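Local structure of mRNA export protein (Chaetomium thermophilum, 4WPM) at residues A[20-32]-A[87-99]. The protein probably takes part in exporting mRNA from the nucleus to the cytoplasm, this chain being the RNA recognition motif domain of the longer export factor. Residues are numbered along the deposited sequence; the frame is centred on the assembly and turned at random.
Sequences TVIKILGLKNSKA and YAGATLTIEETNE. With SO4 (sulfate ion), chain C; SO4 (sulfate ion), chain D.
K23 and L25 pair with E95 and T93 where strands 20-25 and 93-97 run antiparallel, their axes 153° apart. K23 N to E95 O, 2.8 Å and nearly straight, is returned by E95 N to K23 O, and L25 and T93 exchange a second pair. At the non-hydrogen-bonded pairs I22–E96 and I24–I94, CA-H groups lean on neighbouring carbonyls. Beyond the strand G26 turns with positive phi, where a CB would run into T91 O, and the two segments meet again where K31 N donates to A88 O (3.0 Å), on the type I' turn of 87-90. Strands 20-25 and 90-97 are the first and last long strands of the RNA recognition motif; 20-25 is the middle strand of the sheet, and 90-97 lies between it and the short outer strand 86-87. I22, I24, L92 and I94 line the helix-facing side: CG2 of I22 meets CG2 of I94 at 3.5 Å, and I24 packs on L47 and L92 on L43 of helix 40-51. Beside that helix L27 CD1 approaches the Y87 ring at its edge, the ring's hydroxyl being hydrogen-bonded to S42. V21, K23 and T97 share the other face. With its OG1 opposite the backbone N (chi1 -174°), T97 turns CG2 onto the bent K23 chain, 3.5 Å from CG, while OG1 accepts from E99 N in an ST turn and donates to a sulfate, probably from the crystallisation liquor, at O4 (2.7 Å). K23 NZ then reaches the E99 carboxylate in a weak salt bridge, 3.3 Å to OE1, and lies against Y66 in a cation-pi contact. A valine in place of T97 would probably leave E99 N without its acceptor and let the salt-bridging carboxylate drift. At the start of strand 20-25, T20 CG2 touches E96 CG at 3.4 Å.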
loop_
_atom_site.group_PDB
_atom_site.type_symbol
_atom_site.label_atom_id
_atom_site.label_comp_id
_atom_site.label_asym_id
_atom_site.label_seq_id
_atom_site.Cartn_x
_atom_site.Cartn_y
_atom_site.Cartn_z
ATOM N N THR A 20 -3.449 19.159 2.151
ATOM C CA THR A 20 -3.453 17.902 2.888
ATOM C C THR A 20 -3.139 16.744 1.946
ATOM O O THR A 20 -3.453 16.805 0.757
ATOM C CB THR A 20 -4.814 17.661 3.574
ATOM O OG1 THR A 20 -5.167 18.803 4.363
ATOM C CG2 THR A 20 -4.769 16.428 4.464
ATOM N N VAL A 21 -2.530 15.689 2.482
ATOM C CA VAL A 21 -2.198 14.506 1.696
ATOM C C VAL A 21 -3.162 13.368 2.020
ATOM O O VAL A 21 -3.392 13.053 3.189
ATOM C CB VAL A 21 -0.748 14.046 1.955
ATOM C CG1 VAL A 21 -0.422 12.799 1.138
ATOM C CG2 VAL A 21 0.230 15.163 1.627
ATOM N N ILE A 22 -3.718 12.760 0.976
ATOM C CA ILE A 22 -4.624 11.626 1.124
ATOM C C ILE A 22 -4.033 10.379 0.474
ATOM O O ILE A 22 -3.532 10.433 -0.650
ATOM C CB ILE A 22 -6.006 11.919 0.497
ATOM C CG1 ILE A 22 -6.646 13.148 1.147
ATOM C CG2 ILE A 22 -6.925 10.703 0.611
ATOM C CD1 ILE A 22 -6.967 12.986 2.624
ATOM N N LYS A 23 -4.099 9.261 1.193
ATOM C CA LYS A 23 -3.675 7.968 0.667
ATOM C C LYS A 23 -4.888 7.079 0.417
ATOM O O LYS A 23 -5.746 6.926 1.289
ATOM C CB LYS A 23 -2.710 7.286 1.639
ATOM C CG LYS A 23 -1.378 8.008 1.791
ATOM C CD LYS A 23 -0.414 7.273 2.724
ATOM C CE LYS A 23 -0.071 5.870 2.243
ATOM N NZ LYS A 23 0.898 5.204 3.158
ATOM N N ILE A 24 -4.948 6.495 -0.777
ATOM C CA ILE A 24 -6.051 5.619 -1.164
ATOM C C ILE A 24 -5.544 4.222 -1.501
ATOM O O ILE A 24 -4.614 4.065 -2.293
ATOM C CB ILE A 24 -6.820 6.183 -2.375
ATOM C CG1 ILE A 24 -7.328 7.596 -2.078
ATOM C CG2 ILE A 24 -7.980 5.264 -2.752
ATOM C CD1 ILE A 24 -7.874 8.321 -3.290
ATOM N N LEU A 25 -6.171 3.217 -0.899
ATOM C CA LEU A 25 -5.806 1.821 -1.107
ATOM C C LEU A 25 -6.980 1.040 -1.687
ATOM O O LEU A 25 -8.128 1.277 -1.312
ATOM C CB LEU A 25 -5.355 1.192 0.212
ATOM C CG LEU A 25 -4.698 -0.188 0.161
ATOM C CD1 LEU A 25 -3.438 -0.184 -0.695
ATOM C CD2 LEU A 25 -4.391 -0.657 1.574
ATOM N N GLY A 26 -6.688 0.114 -2.597
ATOM C CA GLY A 26 -7.701 -0.776 -3.143
ATOM C C GLY A 26 -7.930 -0.641 -4.639
ATOM O O GLY A 26 -8.726 -1.384 -5.214
ATOM N N LEU A 27 -7.240 0.301 -5.275
ATOM C CA LEU A 27 -7.392 0.504 -6.713
ATOM C C LEU A 27 -6.822 -0.679 -7.488
ATOM O O LEU A 27 -7.336 -1.047 -8.543
ATOM C CB LEU A 27 -6.707 1.799 -7.158
ATOM C CG LEU A 27 -6.862 2.157 -8.639
ATOM C CD1 LEU A 27 -8.322 2.407 -8.995
ATOM C CD2 LEU A 27 -6.013 3.366 -8.998
ATOM N N LYS A 28 -5.757 -1.269 -6.955
ATOM C CA LYS A 28 -5.096 -2.399 -7.598
ATOM C C LYS A 28 -6.015 -3.615 -7.656
ATOM O O LYS A 28 -5.954 -4.407 -8.597
ATOM C CB LYS A 28 -3.812 -2.754 -6.846
ATOM C CG LYS A 28 -2.840 -3.619 -7.630
ATOM C CD LYS A 28 -1.765 -4.185 -6.718
ATOM C CE LYS A 28 -0.593 -4.746 -7.505
ATOM N NZ LYS A 28 0.398 -5.413 -6.615
ATOM N N ASN A 29 -6.865 -3.755 -6.644
ATOM C CA ASN A 29 -7.799 -4.871 -6.570
ATOM C C ASN A 29 -9.035 -4.650 -7.437
ATOM O O ASN A 29 -9.839 -5.562 -7.629
ATOM C CB ASN A 29 -8.225 -5.106 -5.120
ATOM C CG ASN A 29 -7.047 -5.169 -4.169
ATOM O OD1 ASN A 29 -7.016 -4.472 -3.154
ATOM N ND2 ASN A 29 -6.068 -6.006 -4.491
ATOM N N SER A 30 -9.181 -3.435 -7.958
ATOM C CA SER A 30 -10.375 -3.061 -8.703
ATOM C C SER A 30 -10.264 -3.420 -10.181
ATOM O O SER A 30 -9.190 -3.773 -10.669
ATOM C CB SER A 30 -10.634 -1.562 -8.551
ATOM O OG SER A 30 -9.990 -0.826 -9.576
ATOM N N LYS A 31 -11.387 -3.325 -10.887
ATOM C CA LYS A 31 -11.427 -3.603 -12.317
ATOM C C LYS A 31 -10.737 -2.504 -13.120
ATOM O O LYS A 31 -10.277 -2.735 -14.238
ATOM C CB LYS A 31 -12.873 -3.763 -12.786
ATOM C CG LYS A 31 -13.443 -5.150 -12.546
ATOM C CD LYS A 31 -14.870 -5.083 -12.034
ATOM C CE LYS A 31 -15.513 -6.458 -11.993
ATOM N NZ LYS A 31 -16.901 -6.439 -12.530
ATOM N N ALA A 32 -10.674 -1.307 -12.546
ATOM C CA ALA A 32 -10.064 -0.167 -13.219
ATOM C C ALA A 32 -8.546 -0.305 -13.298
ATOM O O ALA A 32 -7.888 0.439 -14.023
ATOM C CB ALA A 32 -10.437 1.123 -12.507
ATOM N N TYR A 87 -15.427 0.628 -5.074
ATOM C CA TYR A 87 -15.266 1.196 -6.408
ATOM C C TYR A 87 -14.729 0.154 -7.378
ATOM O O TYR A 87 -13.672 -0.436 -7.150
ATOM C CB TYR A 87 -14.329 2.403 -6.382
ATOM C CG TYR A 87 -13.901 2.845 -7.764
ATOM C CD1 TYR A 87 -14.782 3.512 -8.604
ATOM C CD2 TYR A 87 -12.620 2.584 -8.232
ATOM C CE1 TYR A 87 -14.398 3.911 -9.870
ATOM C CE2 TYR A 87 -12.225 2.980 -9.496
ATOM C CZ TYR A 87 -13.119 3.643 -10.311
ATOM O OH TYR A 87 -12.733 4.039 -11.571
ATOM N N ALA A 88 -15.465 -0.054 -8.466
ATOM C CA ALA A 88 -15.078 -1.002 -9.504
ATOM C C ALA A 88 -14.815 -2.389 -8.918
ATOM O O ALA A 88 -13.929 -3.112 -9.376
ATOM C CB ALA A 88 -13.853 -0.492 -10.253
ATOM N N GLY A 89 -15.590 -2.747 -7.898
ATOM C CA GLY A 89 -15.518 -4.070 -7.306
ATOM C C GLY A 89 -14.425 -4.246 -6.267
ATOM O O GLY A 89 -14.056 -5.375 -5.942
ATOM N N ALA A 90 -13.903 -3.137 -5.750
ATOM C CA ALA A 90 -12.857 -3.183 -4.730
ATOM C C ALA A 90 -13.139 -2.189 -3.607
ATOM O O ALA A 90 -13.535 -1.051 -3.858
ATOM C CB ALA A 90 -11.499 -2.903 -5.352
ATOM N N THR A 91 -12.922 -2.625 -2.371
ATOM C CA THR A 91 -13.127 -1.768 -1.209
ATOM C C THR A 91 -11.999 -0.751 -1.090
ATOM O O THR A 91 -10.820 -1.112 -1.113
ATOM C CB THR A 91 -13.209 -2.591 0.093
ATOM O OG1 THR A 91 -14.279 -3.539 0.001
ATOM C CG2 THR A 91 -13.442 -1.685 1.298
ATOM N N LEU A 92 -12.370 0.519 -0.959
ATOM C CA LEU A 92 -11.400 1.600 -0.838
ATOM C C LEU A 92 -11.103 1.931 0.622
ATOM O O LEU A 92 -12.019 2.061 1.436
ATOM C CB LEU A 92 -11.902 2.855 -1.557
ATOM C CG LEU A 92 -12.000 2.818 -3.087
ATOM C CD1 LEU A 92 -12.330 4.205 -3.617
ATOM C CD2 LEU A 92 -10.726 2.288 -3.735
ATOM N N THR A 93 -9.819 2.060 0.942
ATOM C CA THR A 93 -9.390 2.552 2.246
ATOM C C THR A 93 -8.775 3.928 2.040
ATOM O O THR A 93 -7.699 4.051 1.452
ATOM C CB THR A 93 -8.365 1.612 2.912
ATOM O OG1 THR A 93 -8.883 0.276 2.943
ATOM C CG2 THR A 93 -8.054 2.069 4.331
ATOM N N ILE A 94 -9.460 4.958 2.527
ATOM C CA ILE A 94 -9.014 6.330 2.336
ATOM C C ILE A 94 -8.553 6.904 3.675
ATOM O O ILE A 94 -9.299 6.878 4.655
ATOM C CB ILE A 94 -10.146 7.198 1.745
ATOM C CG1 ILE A 94 -10.807 6.467 0.567
ATOM C CG2 ILE A 94 -9.623 8.589 1.387
ATOM C CD1 ILE A 94 -11.920 7.238 -0.110
ATOM N N GLU A 95 -7.325 7.417 3.712
ATOM C CA GLU A 95 -6.735 7.926 4.950
ATOM C C GLU A 95 -5.928 9.205 4.745
ATOM O O GLU A 95 -5.314 9.407 3.697
ATOM C CB GLU A 95 -5.848 6.861 5.595
ATOM C CG GLU A 95 -6.555 5.542 5.859
ATOM C CD GLU A 95 -5.653 4.517 6.515
ATOM O OE1 GLU A 95 -4.427 4.558 6.274
ATOM O OE2 GLU A 95 -6.168 3.669 7.274
ATOM N N GLU A 96 -5.942 10.065 5.759
ATOM C CA GLU A 96 -5.078 11.239 5.793
ATOM C C GLU A 96 -3.730 10.855 6.395
ATOM O O GLU A 96 -3.660 10.006 7.285
ATOM C CB GLU A 96 -5.720 12.365 6.606
ATOM C CG GLU A 96 -5.001 13.697 6.486
ATOM C CD GLU A 96 -5.588 14.762 7.391
ATOM O OE1 GLU A 96 -6.819 14.752 7.605
ATOM O OE2 GLU A 96 -4.819 15.611 7.889
ATOM N N THR A 97 -2.661 11.476 5.903
ATOM C CA THR A 97 -1.311 11.160 6.357
ATOM C C THR A 97 -0.399 12.381 6.330
ATOM O O THR A 97 -0.593 13.292 5.525
ATOM C CB THR A 97 -0.674 10.056 5.491
ATOM O OG1 THR A 97 0.592 9.676 6.044
ATOM C CG2 THR A 97 -0.478 10.538 4.055
ATOM N N ASN A 98 0.593 12.391 7.218
ATOM C CA ASN A 98 1.621 13.424 7.204
ATOM C C ASN A 98 2.868 12.946 6.463
ATOM O O ASN A 98 3.898 13.619 6.468
ATOM C CB ASN A 98 1.982 13.848 8.632
ATOM C CG ASN A 98 2.407 12.681 9.510
ATOM O OD1 ASN A 98 3.005 11.712 9.041
ATOM N ND2 ASN A 98 2.104 12.777 10.798
ATOM N N GLU A 99 2.768 11.782 5.828
ATOM C CA GLU A 99 3.856 11.263 5.008
ATOM C C GLU A 99 4.105 12.203 3.835
ATOM O O GLU A 99 3.157 12.744 3.267
ATOM C CB GLU A 99 3.530 9.860 4.497
ATOM C CG GLU A 99 3.747 8.752 5.510
ATOM C CD GLU A 99 3.235 7.412 5.016
ATOM O OE1 GLU A 99 2.347 6.835 5.678
ATOM O OE2 GLU A 99 3.729 6.928 3.976
HETATM S S SO4 C . 0.191 8.707 9.281
HETATM O O1 SO4 C . 0.991 8.113 10.348
HETATM O O2 SO4 C . -1.199 8.809 9.717
HETATM O O3 SO4 C . 0.705 10.038 8.973
HETATM O O4 SO4 C . 0.265 7.869 8.087
HETATM S S SO4 D . -11.721 -6.305 -1.647
HETATM O O1 SO4 D . -11.360 -4.998 -2.190
HETATM O O2 SO4 D . -12.588 -6.130 -0.486
HETATM O O3 SO4 D . -10.510 -7.016 -1.246
HETATM O O4 SO4 D . -12.423 -7.078 -2.668
#